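Local atomic coordinates of aldo-keto reductase family 1 member C1 (Caenorhabditis elegans, PDB entry 1QWK), a protein that probably works as an NADPH-dependent aldo-keto reductase of the aldose reductase type, reducing carbonyl compounds to alcohols. Residues Thr23-Pro28 / Leu261-Gln266; Phe77-Ala82 / Val108-Ala113; His114-Phe119 / Ser153-Asp158; Leu249-Leu254 / Phe279-Glu284. One frame throughout, in Å; residues are numbered along the deposited sequence.

Contact 1. Residues Thr23-Pro28 / Leu261-Gln266; sequences TWQSSP and LPKSIQ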
# COMPACT_ATOMS: atom_id res chain seq x y z
N THR A 23 -6.72 1.00 3.40
CA THR A 23 -8.14 1.36 3.37
C THR A 23 -8.82 1.37 2.00
O THR A 23 -9.96 1.79 1.90
CB THR A 23 -8.37 2.75 4.02
OG1 THR A 23 -7.74 3.76 3.23
CG2 THR A 23 -7.79 2.78 5.43
N TRP A 24 -8.14 0.89 0.96
CA TRP A 24 -8.75 0.91 -0.37
C TRP A 24 -10.06 0.12 -0.51
O TRP A 24 -10.80 0.30 -1.48
CB TRP A 24 -7.74 0.43 -1.43
CG TRP A 24 -7.35 -1.01 -1.34
CD1 TRP A 24 -6.52 -1.58 -0.43
CD2 TRP A 24 -7.76 -2.05 -2.23
NE1 TRP A 24 -6.38 -2.93 -0.70
CE2 TRP A 24 -7.14 -3.24 -1.80
CE3 TRP A 24 -8.60 -2.10 -3.35
CZ2 TRP A 24 -7.32 -4.47 -2.45
CZ3 TRP A 24 -8.79 -3.32 -4.00
CH2 TRP A 24 -8.15 -4.49 -3.54
N GLN A 25 -10.34 -0.74 0.46
CA GLN A 25 -11.56 -1.55 0.45
C GLN A 25 -12.49 -1.18 1.60
O GLN A 25 -13.23 -2.03 2.10
CB GLN A 25 -11.21 -3.04 0.56
CG GLN A 25 -10.86 -3.71 -0.76
CD GLN A 25 -12.07 -3.86 -1.66
OE1 GLN A 25 -13.11 -4.37 -1.24
NE2 GLN A 25 -11.94 -3.42 -2.90
N SER A 26 -12.44 0.08 2.03
CA SER A 26 -13.27 0.52 3.14
C SER A 26 -14.09 1.77 2.83
O SER A 26 -13.55 2.77 2.35
CB SER A 26 -12.40 0.80 4.37
OG SER A 26 -11.65 -0.35 4.74
N SER A 27 -15.38 1.71 3.12
CA SER A 27 -16.26 2.85 2.90
C SER A 27 -16.08 3.79 4.09
O SER A 27 -15.51 3.39 5.11
CB SER A 27 -17.72 2.38 2.85
OG SER A 27 -18.10 1.84 4.10
N PRO A 28 -16.55 5.04 3.98
CA PRO A 28 -16.41 6.00 5.07
C PRO A 28 -16.89 5.47 6.43
O PRO A 28 -16.26 5.72 7.46
CB PRO A 28 -17.23 7.19 4.58
CG PRO A 28 -16.99 7.15 3.11
CD PRO A 28 -17.16 5.67 2.80
N LEU A 261 0.56 -3.71 3.70
CA LEU A 261 -0.73 -3.03 3.87
C LEU A 261 -1.93 -3.96 3.71
O LEU A 261 -2.67 -3.87 2.73
CB LEU A 261 -0.87 -1.90 2.85
CG LEU A 261 0.08 -0.71 2.95
CD1 LEU A 261 -0.16 0.25 1.78
CD2 LEU A 261 -0.14 -0.00 4.28
N PRO A 262 -2.15 -4.88 4.67
CA PRO A 262 -3.30 -5.79 4.58
C PRO A 262 -4.60 -4.97 4.50
O PRO A 262 -4.77 -4.01 5.26
CB PRO A 262 -3.19 -6.62 5.86
CG PRO A 262 -2.47 -5.69 6.81
CD PRO A 262 -1.41 -5.10 5.92
N LYS A 263 -5.50 -5.37 3.60
CA LYS A 263 -6.77 -4.67 3.37
C LYS A 263 -7.95 -5.06 4.27
O LYS A 263 -8.98 -4.39 4.27
CB LYS A 263 -7.22 -4.85 1.91
CG LYS A 263 -7.59 -6.29 1.55
CD LYS A 263 -8.19 -6.40 0.15
CE LYS A 263 -8.54 -7.84 -0.20
NZ LYS A 263 -9.17 -7.95 -1.56
N SER A 264 -7.80 -6.14 5.02
CA SER A 264 -8.86 -6.62 5.91
C SER A 264 -9.56 -5.47 6.63
O SER A 264 -8.91 -4.53 7.09
CB SER A 264 -8.28 -7.60 6.93
OG SER A 264 -7.67 -8.70 6.28
N ILE A 265 -10.88 -5.54 6.73
CA ILE A 265 -11.67 -4.51 7.40
C ILE A 265 -12.43 -5.10 8.59
O ILE A 265 -12.94 -4.36 9.43
CB ILE A 265 -12.69 -3.86 6.45
CG1 ILE A 265 -13.72 -4.90 6.00
CG2 ILE A 265 -11.98 -3.28 5.24
CD1 ILE A 265 -14.84 -4.32 5.15
N GLN A 266 -12.50 -6.42 8.65
CA GLN A 266 -13.19 -7.10 9.74
C GLN A 266 -12.31 -7.07 10.98
O GLN A 266 -11.11 -7.32 10.91
CB GLN A 266 -13.48 -8.55 9.33
CG GLN A 266 -14.47 -8.68 8.19
CD GLN A 266 -14.51 -10.07 7.60
OE1 GLN A 266 -13.60 -10.47 6.87
NE2 GLN A 266 -15.55 -10.83 7.93
O HOH W 1 -3.84 -4.75 0.32
O HOH W 2 -9.86 -1.63 3.06
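Trp24 meets Lys263 obliquely along the nitrogen-bearing side of its indole, neither squarely over a face nor at an edge. NE1 lies 3.3 Å from Lys263 CB, and farther along, Trp24 CZ2 lies 3.4 Å from Lys263 CD. The lysine chain is extended beyond CG (chi2 173°, chi3 179°), which is how its methylenes can follow the indole from the pyrrole to the benzo ring. The indole N-H is used through a water: NE1 donates to it at 3.3 Å, and the same water donates to Leu261 O at 2.8 Å. The Trp24 side chain also touches Tyr52, the predicted proton donor.

Gln25 folds back, its chain bent at chi2 (-70°), laying CG over the centre of the Trp24 ring and alongside Lys263, with CG 3.9 Å from Lys263 CD. Its backbone N donates to a second water, which also bonds Ser26 OG and donates to Lys263 O. At Ser26 the packing is tight: OG comes to 3.0 Å from Ile265 CG2, a methyl that is also 3.6 Å from Gln25 O. Ser26 N closes the type I turn by bonding Thr23 O.

Both segments are loops following barrel strands 21-22 and 259-261, and Leu-Pro-Lys-Ser resembles the family signature that in related reductases lies beside the cofactor phosphate. No direct hydrogen bond spans the seam: aliphatic packing joins it, and the polar backbone atoms Gln25 N, Lys263 O and Leu261 O are met by water, which therefore carries the polar link between the two loops.

Contact 2. Residues Phe77-Ala82 / Val108-Ala113; sequences FITTKA and VDLYLA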
# COMPACT_ATOMS: atom_id res chain seq x y z
N PHE A 77 1.50 7.36 11.55
CA PHE A 77 2.10 7.59 10.24
C PHE A 77 0.94 7.55 9.25
O PHE A 77 0.30 6.51 9.07
CB PHE A 77 3.11 6.49 9.91
CG PHE A 77 3.98 6.80 8.72
CD1 PHE A 77 5.30 7.23 8.89
CD2 PHE A 77 3.48 6.67 7.42
CE1 PHE A 77 6.11 7.52 7.80
CE2 PHE A 77 4.28 6.96 6.32
CZ PHE A 77 5.60 7.40 6.50
N ILE A 78 0.66 8.69 8.61
CA ILE A 78 -0.44 8.78 7.65
C ILE A 78 0.08 8.92 6.22
O ILE A 78 0.87 9.82 5.93
CB ILE A 78 -1.35 10.00 7.96
CG1 ILE A 78 -1.85 9.93 9.41
CG2 ILE A 78 -2.51 10.05 6.96
CD1 ILE A 78 -2.59 8.66 9.76
N THR A 79 -0.37 8.02 5.35
CA THR A 79 0.02 8.03 3.94
C THR A 79 -1.19 8.31 3.07
O THR A 79 -2.24 7.73 3.29
CB THR A 79 0.55 6.64 3.48
OG1 THR A 79 1.72 6.30 4.21
CG2 THR A 79 0.86 6.66 1.97
N THR A 80 -1.06 9.21 2.10
CA THR A 80 -2.16 9.42 1.18
C THR A 80 -1.56 9.54 -0.21
O THR A 80 -0.34 9.65 -0.37
CB THR A 80 -3.06 10.63 1.52
OG1 THR A 80 -4.27 10.52 0.77
CG2 THR A 80 -2.38 11.94 1.18
N LYS A 81 -2.42 9.50 -1.23
CA LYS A 81 -1.95 9.53 -2.61
C LYS A 81 -2.73 10.46 -3.52
O LYS A 81 -3.95 10.58 -3.40
CB LYS A 81 -2.00 8.11 -3.18
CG LYS A 81 -1.57 7.02 -2.22
CD LYS A 81 -1.60 5.65 -2.90
CE LYS A 81 -1.57 4.52 -1.88
NZ LYS A 81 -2.84 4.48 -1.09
N ALA A 82 -2.02 11.09 -4.45
CA ALA A 82 -2.65 11.99 -5.41
C ALA A 82 -3.18 11.17 -6.57
O ALA A 82 -2.49 10.29 -7.08
CB ALA A 82 -1.62 13.01 -5.91
N VAL A 108 1.15 15.31 6.04
CA VAL A 108 1.05 13.86 5.98
C VAL A 108 2.47 13.34 6.06
O VAL A 108 3.42 14.03 5.71
CB VAL A 108 0.38 13.35 4.66
CG1 VAL A 108 -1.10 13.70 4.66
CG2 VAL A 108 1.08 13.93 3.45
N ASP A 109 2.63 12.11 6.55
CA ASP A 109 3.95 11.54 6.69
C ASP A 109 4.52 11.09 5.35
O ASP A 109 5.73 11.20 5.12
CB ASP A 109 3.88 10.39 7.70
CG ASP A 109 3.44 10.88 9.08
OD1 ASP A 109 4.31 11.31 9.87
OD2 ASP A 109 2.22 10.86 9.36
N LEU A 110 3.66 10.63 4.46
CA LEU A 110 4.09 10.18 3.14
C LEU A 110 3.03 10.53 2.10
O LEU A 110 1.84 10.28 2.31
CB LEU A 110 4.34 8.66 3.16
CG LEU A 110 4.73 7.98 1.83
CD1 LEU A 110 6.03 8.56 1.30
CD2 LEU A 110 4.86 6.47 2.05
N TYR A 111 3.46 11.12 0.98
CA TYR A 111 2.55 11.49 -0.09
C TYR A 111 3.04 10.84 -1.38
O TYR A 111 4.18 11.07 -1.79
CB TYR A 111 2.50 13.01 -0.26
CG TYR A 111 1.40 13.50 -1.16
CD1 TYR A 111 0.08 13.05 -0.98
CD2 TYR A 111 1.64 14.46 -2.14
CE1 TYR A 111 -0.96 13.55 -1.76
CE2 TYR A 111 0.60 14.96 -2.92
CZ TYR A 111 -0.69 14.51 -2.72
OH TYR A 111 -1.71 15.04 -3.47
N LEU A 112 2.18 10.05 -2.01
CA LEU A 112 2.55 9.32 -3.23
C LEU A 112 1.77 9.67 -4.47
O LEU A 112 0.62 10.08 -4.40
CB LEU A 112 2.36 7.81 -3.00
CG LEU A 112 2.89 7.16 -1.72
CD1 LEU A 112 2.45 5.70 -1.68
CD2 LEU A 112 4.40 7.28 -1.67
N ALA A 113 2.40 9.51 -5.63
CA ALA A 113 1.70 9.70 -6.89
C ALA A 113 1.03 8.31 -7.00
O ALA A 113 1.73 7.30 -7.06
CB ALA A 113 2.70 9.90 -8.04
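A beta-alpha-beta crossover of the TIM barrel brings Ile78 to Ala82 beside Asp109 to Ala113: strand 77-82, helix 92-103 and strand 110-113 follow in sequence, and the two strands pair in parallel, with axes 4.6 Å apart. The ladder alternates as parallel bonding requires. Thr80 N donates to Leu110 O, Thr80 O accepts from Leu112 N, and Ala82 N reaches Leu112 O at 2.8 Å, nearly on the extension of that carbonyl. At the start of the ladder one acceptor takes two donors: Asp109 N is 3.0 Å from Ile78 O. Leu110 N bonds the same oxygen.

Thr79, Lys81, Leu110 and Leu112 share the face turned into the barrel, where Leu112 meets Asn173 and Gln175 of strand 173-177. Lys81 leans away from its neighbour; its NZ forms a salt bridge with Asp47 and a weak hydrogen bond with Tyr52, the predicted proton donor, consistent with its predicted role of lowering the tyrosine pKa. On the other face Tyr111 has its CG anti to the backbone N (chi1 -169°), which lays the ring alongside strand 77-82: Thr80 CG2 sits at the ring edge, 3.5 Å from CD1, and Ala82 CB is 3.6 Å from CZ. Helix 92-103 touches this ring through Leu92 and Leu96.

The carboxylate of Asp109 extends the pairing beyond the strand: OD2 takes Ile78 N at 2.8 Å on its anti side, though 34° out of the carboxylate plane, and also pairs with Arg73. Asp109 CB makes a CH-pi contact with the Phe77 ring, 3.4 Å from the centroid and just 3° off the ring normal.

Contact 3. Residues His114-Phe119 / Ser153-Asp158; sequences HMPAAF and SNWNND
Trp155 lays a face of its pyrrole ring against Pro116, whose CB stands 3.5 Å from the five-membered centroid and 14° off the normal, a CH-pi contact displaced toward the rim of the whole indole. The two side chains run past each other in opposite directions. With CG beside its backbone N (chi1 -78°), the indole swings back toward the 114-119 loop, and NE1 points near the ring plane at Met115 O. That bond is weak, 3.2 Å long with an N-H...O angle of 148°. A leucine in place of Trp155 would probably leave Pro116 CB without the aromatic face it rests on and Met115 O without this N-H donor.

These are the loops that continue barrel strands 110-113 and 150-153 past their C-terminal ends, where the active site of a TIM-barrel enzyme lies. His114, a predicted substrate-binding residue, opens the first loop; its ring makes an edge-to-face contact with Trp83. In the second, Asn154 takes a left-handed backbone conformation as the chain leaves its strand. Its side chain lies alongside that of His114, the amide and imidazole planes nearly coplanar, while Met115, bent at chi2, curls its SD to 3.9 Å from Asn154 CB.

Met115 CA directs its hydrogen at Ser153 O from 3.5 Å, and the hydroxyl of Ser153 is engaged by Gln175 O on the adjoining strand. Pro116 CD packs 3.4 Å from Asn154 O, a buried carbonyl with no hydrogen-bonding partner in the model.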
# COMPACT_ATOMS: atom_id res chain seq x y z
N HIS A 114 -0.30 8.26 -7.00
CA HIS A 114 -1.03 6.99 -7.04
C HIS A 114 -0.74 6.20 -8.31
O HIS A 114 -0.80 4.97 -8.32
CB HIS A 114 -2.53 7.26 -6.94
CG HIS A 114 -3.32 6.16 -6.31
ND1 HIS A 114 -3.00 4.83 -6.45
CD2 HIS A 114 -4.46 6.20 -5.57
CE1 HIS A 114 -3.91 4.10 -5.82
NE2 HIS A 114 -4.80 4.91 -5.28
N MET A 115 -0.43 6.93 -9.37
CA MET A 115 -0.11 6.35 -10.68
C MET A 115 0.91 7.27 -11.34
O MET A 115 1.19 8.36 -10.83
CB MET A 115 -1.35 6.32 -11.58
CG MET A 115 -2.54 5.51 -11.07
SD MET A 115 -2.29 3.72 -11.26
CE MET A 115 -3.35 3.10 -9.95
N PRO A 116 1.49 6.84 -12.46
CA PRO A 116 2.47 7.67 -13.17
C PRO A 116 1.81 8.42 -14.33
O PRO A 116 2.41 9.32 -14.92
CB PRO A 116 3.48 6.65 -13.67
CG PRO A 116 2.60 5.48 -14.00
CD PRO A 116 1.65 5.41 -12.82
N ALA A 117 0.56 8.06 -14.62
CA ALA A 117 -0.19 8.64 -15.73
C ALA A 117 -1.26 9.68 -15.38
O ALA A 117 -2.23 9.37 -14.70
CB ALA A 117 -0.83 7.51 -16.53
N ALA A 118 -1.08 10.90 -15.89
CA ALA A 118 -2.02 11.99 -15.63
C ALA A 118 -3.23 11.96 -16.57
O ALA A 118 -3.11 11.59 -17.74
CB ALA A 118 -1.31 13.34 -15.74
N PHE A 119 -4.38 12.35 -16.03
CA PHE A 119 -5.65 12.40 -16.77
C PHE A 119 -6.38 13.69 -16.41
O PHE A 119 -5.99 14.39 -15.48
CB PHE A 119 -6.56 11.23 -16.37
CG PHE A 119 -6.19 9.90 -16.99
CD1 PHE A 119 -6.97 9.35 -18.00
CD2 PHE A 119 -5.09 9.18 -16.53
CE1 PHE A 119 -6.67 8.10 -18.54
CE2 PHE A 119 -4.78 7.93 -17.07
CZ PHE A 119 -5.58 7.39 -18.07
N SER A 153 3.59 5.15 -6.74
CA SER A 153 2.88 3.89 -6.71
C SER A 153 2.56 3.47 -8.14
O SER A 153 2.16 4.29 -8.96
CB SER A 153 1.58 4.01 -5.91
OG SER A 153 0.96 2.74 -5.75
N ASN A 154 2.77 2.19 -8.44
CA ASN A 154 2.49 1.67 -9.77
C ASN A 154 3.38 2.25 -10.87
O ASN A 154 2.96 2.34 -12.03
CB ASN A 154 1.02 1.90 -10.12
CG ASN A 154 0.08 1.28 -9.09
OD1 ASN A 154 -0.75 1.96 -8.49
ND2 ASN A 154 0.21 -0.03 -8.90
N TRP A 155 4.58 2.67 -10.51
CA TRP A 155 5.55 3.20 -11.46
C TRP A 155 6.51 2.06 -11.77
O TRP A 155 6.71 1.18 -10.93
CB TRP A 155 6.36 4.34 -10.84
CG TRP A 155 5.66 5.67 -10.75
CD1 TRP A 155 4.36 5.91 -10.42
CD2 TRP A 155 6.28 6.96 -10.91
NE1 TRP A 155 4.12 7.26 -10.36
CE2 TRP A 155 5.28 7.93 -10.66
CE3 TRP A 155 7.57 7.39 -11.24
CZ2 TRP A 155 5.54 9.31 -10.73
CZ3 TRP A 155 7.83 8.76 -11.31
CH2 TRP A 155 6.82 9.70 -11.06
N ASN A 156 7.10 2.05 -12.97
CA ASN A 156 8.06 1.00 -13.28
C ASN A 156 9.47 1.52 -12.98
O ASN A 156 9.64 2.70 -12.68
CB ASN A 156 7.94 0.50 -14.74
CG ASN A 156 8.23 1.58 -15.76
OD1 ASN A 156 9.17 2.35 -15.64
ND2 ASN A 156 7.40 1.63 -16.81
N ASN A 157 10.47 0.65 -13.05
CA ASN A 157 11.84 1.03 -12.75
C ASN A 157 12.37 2.19 -13.59
O ASN A 157 13.07 3.06 -13.07
CB ASN A 157 12.78 -0.17 -12.92
CG ASN A 157 12.49 -1.29 -11.94
OD1 ASN A 157 11.69 -1.13 -11.01
ND2 ASN A 157 13.15 -2.42 -12.13
N ASP A 158 12.06 2.19 -14.88
CA ASP A 158 12.54 3.25 -15.76
C ASP A 158 11.96 4.61 -15.39
O ASP A 158 12.66 5.63 -15.45
CB ASP A 158 12.19 2.93 -17.22
CG ASP A 158 12.87 1.67 -17.72
OD1 ASP A 158 14.10 1.54 -17.51
OD2 ASP A 158 12.19 0.82 -18.31

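Contact 4. Residues Leu249-Leu254 / Phe279-Glu284; sequences LLRYAL and FSLTEE
Arg251 spreads its aliphatic part over the Phe279 ring, and this is the close half of the contact. CB is 3.5 Å from Phe279 CZ, and CG stands over the ring face, 4.0 Å from the centroid and 23° off the normal. Phe279 CG sits between its backbone N and carbonyl carbon (chi1 76°), which folds the ring back beneath the arginine. Next to it Leu281 CG packs 3.9 Å from Arg251 CG, and Leu281 CD1 reaches Tyr252 CA at 3.7 Å. Phe279 O lies over a guanidinium face, 3.4 Å from Arg251 NE, where the angle is too poor for a hydrogen bond; NE instead forms a salt bridge with Asp255, and NH1 bonds Val276 O. An alanine here would probably leave the Phe279 ring face without the CG methylene above it and Asp255 without this cationic mate.

The loose side belongs to Ser280, which is exposed and offers the arginine its CA and its CB, the latter 4.0 Å from Arg251 NH2.

Asp255 also accepts from Leu281 N, and Thr282 forms a capping box with Asp285: the loop after helix 267-274 packs on outer helix 245-255 of the TIM barrel before helix 283-289 begins.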
# COMPACT_ATOMS: atom_id res chain seq x y z
N LEU A 249 1.86 -15.37 4.71
CA LEU A 249 2.01 -14.52 3.52
C LEU A 249 2.49 -13.12 3.89
O LEU A 249 3.28 -12.51 3.17
CB LEU A 249 0.68 -14.42 2.77
CG LEU A 249 0.22 -15.70 2.06
CD1 LEU A 249 -1.11 -15.44 1.37
CD2 LEU A 249 1.27 -16.14 1.04
N LEU A 250 2.00 -12.60 5.02
CA LEU A 250 2.41 -11.27 5.46
C LEU A 250 3.88 -11.30 5.90
O LEU A 250 4.65 -10.40 5.56
CB LEU A 250 1.53 -10.78 6.61
CG LEU A 250 0.04 -10.62 6.24
CD1 LEU A 250 -0.74 -10.16 7.46
CD2 LEU A 250 -0.10 -9.61 5.10
N ARG A 251 4.26 -12.34 6.64
CA ARG A 251 5.64 -12.46 7.11
C ARG A 251 6.57 -12.63 5.92
O ARG A 251 7.70 -12.16 5.93
CB ARG A 251 5.78 -13.64 8.07
CG ARG A 251 7.11 -13.66 8.82
CD ARG A 251 7.21 -12.51 9.82
NE ARG A 251 8.56 -11.96 9.89
CZ ARG A 251 8.94 -10.99 10.71
NH1 ARG A 251 8.08 -10.44 11.55
NH2 ARG A 251 10.19 -10.54 10.67
N TYR A 252 6.08 -13.31 4.88
CA TYR A 252 6.87 -13.51 3.68
C TYR A 252 7.29 -12.15 3.12
O TYR A 252 8.47 -11.90 2.86
CB TYR A 252 6.05 -14.26 2.62
CG TYR A 252 6.64 -14.18 1.23
CD1 TYR A 252 7.74 -14.95 0.87
CD2 TYR A 252 6.12 -13.29 0.29
CE1 TYR A 252 8.31 -14.85 -0.40
CE2 TYR A 252 6.68 -13.17 -0.98
CZ TYR A 252 7.77 -13.95 -1.32
OH TYR A 252 8.33 -13.83 -2.57
N ALA A 253 6.31 -11.26 2.94
CA ALA A 253 6.59 -9.93 2.40
C ALA A 253 7.51 -9.14 3.33
O ALA A 253 8.41 -8.44 2.87
CB ALA A 253 5.29 -9.18 2.17
N LEU A 254 7.28 -9.24 4.64
CA LEU A 254 8.11 -8.52 5.59
C LEU A 254 9.57 -8.96 5.51
O LEU A 254 10.48 -8.13 5.48
CB LEU A 254 7.60 -8.73 7.02
CG LEU A 254 6.34 -7.95 7.40
CD1 LEU A 254 5.84 -8.41 8.76
CD2 LEU A 254 6.67 -6.46 7.42
N PHE A 279 7.54 -14.55 15.04
CA PHE A 279 8.31 -15.50 14.25
C PHE A 279 8.92 -14.79 13.04
O PHE A 279 8.62 -13.63 12.80
CB PHE A 279 7.43 -16.68 13.78
CG PHE A 279 6.50 -16.35 12.64
CD1 PHE A 279 6.54 -17.10 11.46
CD2 PHE A 279 5.55 -15.34 12.75
CE1 PHE A 279 5.65 -16.84 10.41
CE2 PHE A 279 4.65 -15.08 11.71
CZ PHE A 279 4.70 -15.84 10.54
N SER A 280 9.79 -15.49 12.31
CA SER A 280 10.42 -14.92 11.13
C SER A 280 10.77 -16.04 10.15
O SER A 280 10.90 -17.21 10.54
CB SER A 280 11.69 -14.15 11.50
OG SER A 280 12.70 -15.03 11.97
N LEU A 281 10.93 -15.68 8.89
CA LEU A 281 11.26 -16.64 7.84
C LEU A 281 12.71 -16.51 7.38
O LEU A 281 13.20 -15.42 7.13
CB LEU A 281 10.31 -16.45 6.65
CG LEU A 281 8.82 -16.62 6.96
CD1 LEU A 281 8.02 -16.47 5.67
CD2 LEU A 281 8.58 -17.98 7.60
N THR A 282 13.38 -17.65 7.28
CA THR A 282 14.77 -17.69 6.83
C THR A 282 14.80 -17.69 5.31
O THR A 282 13.77 -17.84 4.66
CB THR A 282 15.46 -18.98 7.30
OG1 THR A 282 14.85 -20.10 6.66
CG2 THR A 282 15.34 -19.12 8.81
N GLU A 283 15.99 -17.53 4.74
CA GLU A 283 16.15 -17.53 3.29
C GLU A 283 15.65 -18.86 2.72
O GLU A 283 15.05 -18.90 1.65
CB GLU A 283 17.62 -17.34 2.91
CG GLU A 283 18.19 -15.96 3.23
CD GLU A 283 19.69 -15.88 2.98
OE1 GLU A 283 20.14 -16.33 1.90
OE2 GLU A 283 20.41 -15.35 3.85
N GLU A 284 15.90 -19.95 3.45
CA GLU A 284 15.46 -21.27 3.02
C GLU A 284 13.94 -21.32 2.96
O GLU A 284 13.36 -21.85 2.01
CB GLU A 284 15.97 -22.35 3.98
CG GLU A 284 15.63 -23.76 3.53
CD GLU A 284 15.91 -24.80 4.60
OE1 GLU A 284 15.23 -24.76 5.65
OE2 GLU A 284 16.80 -25.65 4.40

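Overall arrangement
Contacts 2 and 3 form one continuous patch, with centres 15 Å apart: Ala82 O and His114 N are 3.0 Å apart in a probable hydrogen bond, and Lys81 CD packs 3.9 Å from His114 CG. Contact 1 lies across the chain's centre from contact 3, their centres 22 Å apart. The Trp24, Lys81 and His114 side chains each come within about 3 to 4 Å of the Tyr52 side chain, so contacts 1, 2 and 3 converge on the predicted active site. Contact 4 lies away from that site, its centre 26 Å from contact 2, although its nearest atoms are about 4 Å from those of contact 1, whose segments alternate with its own along the chain.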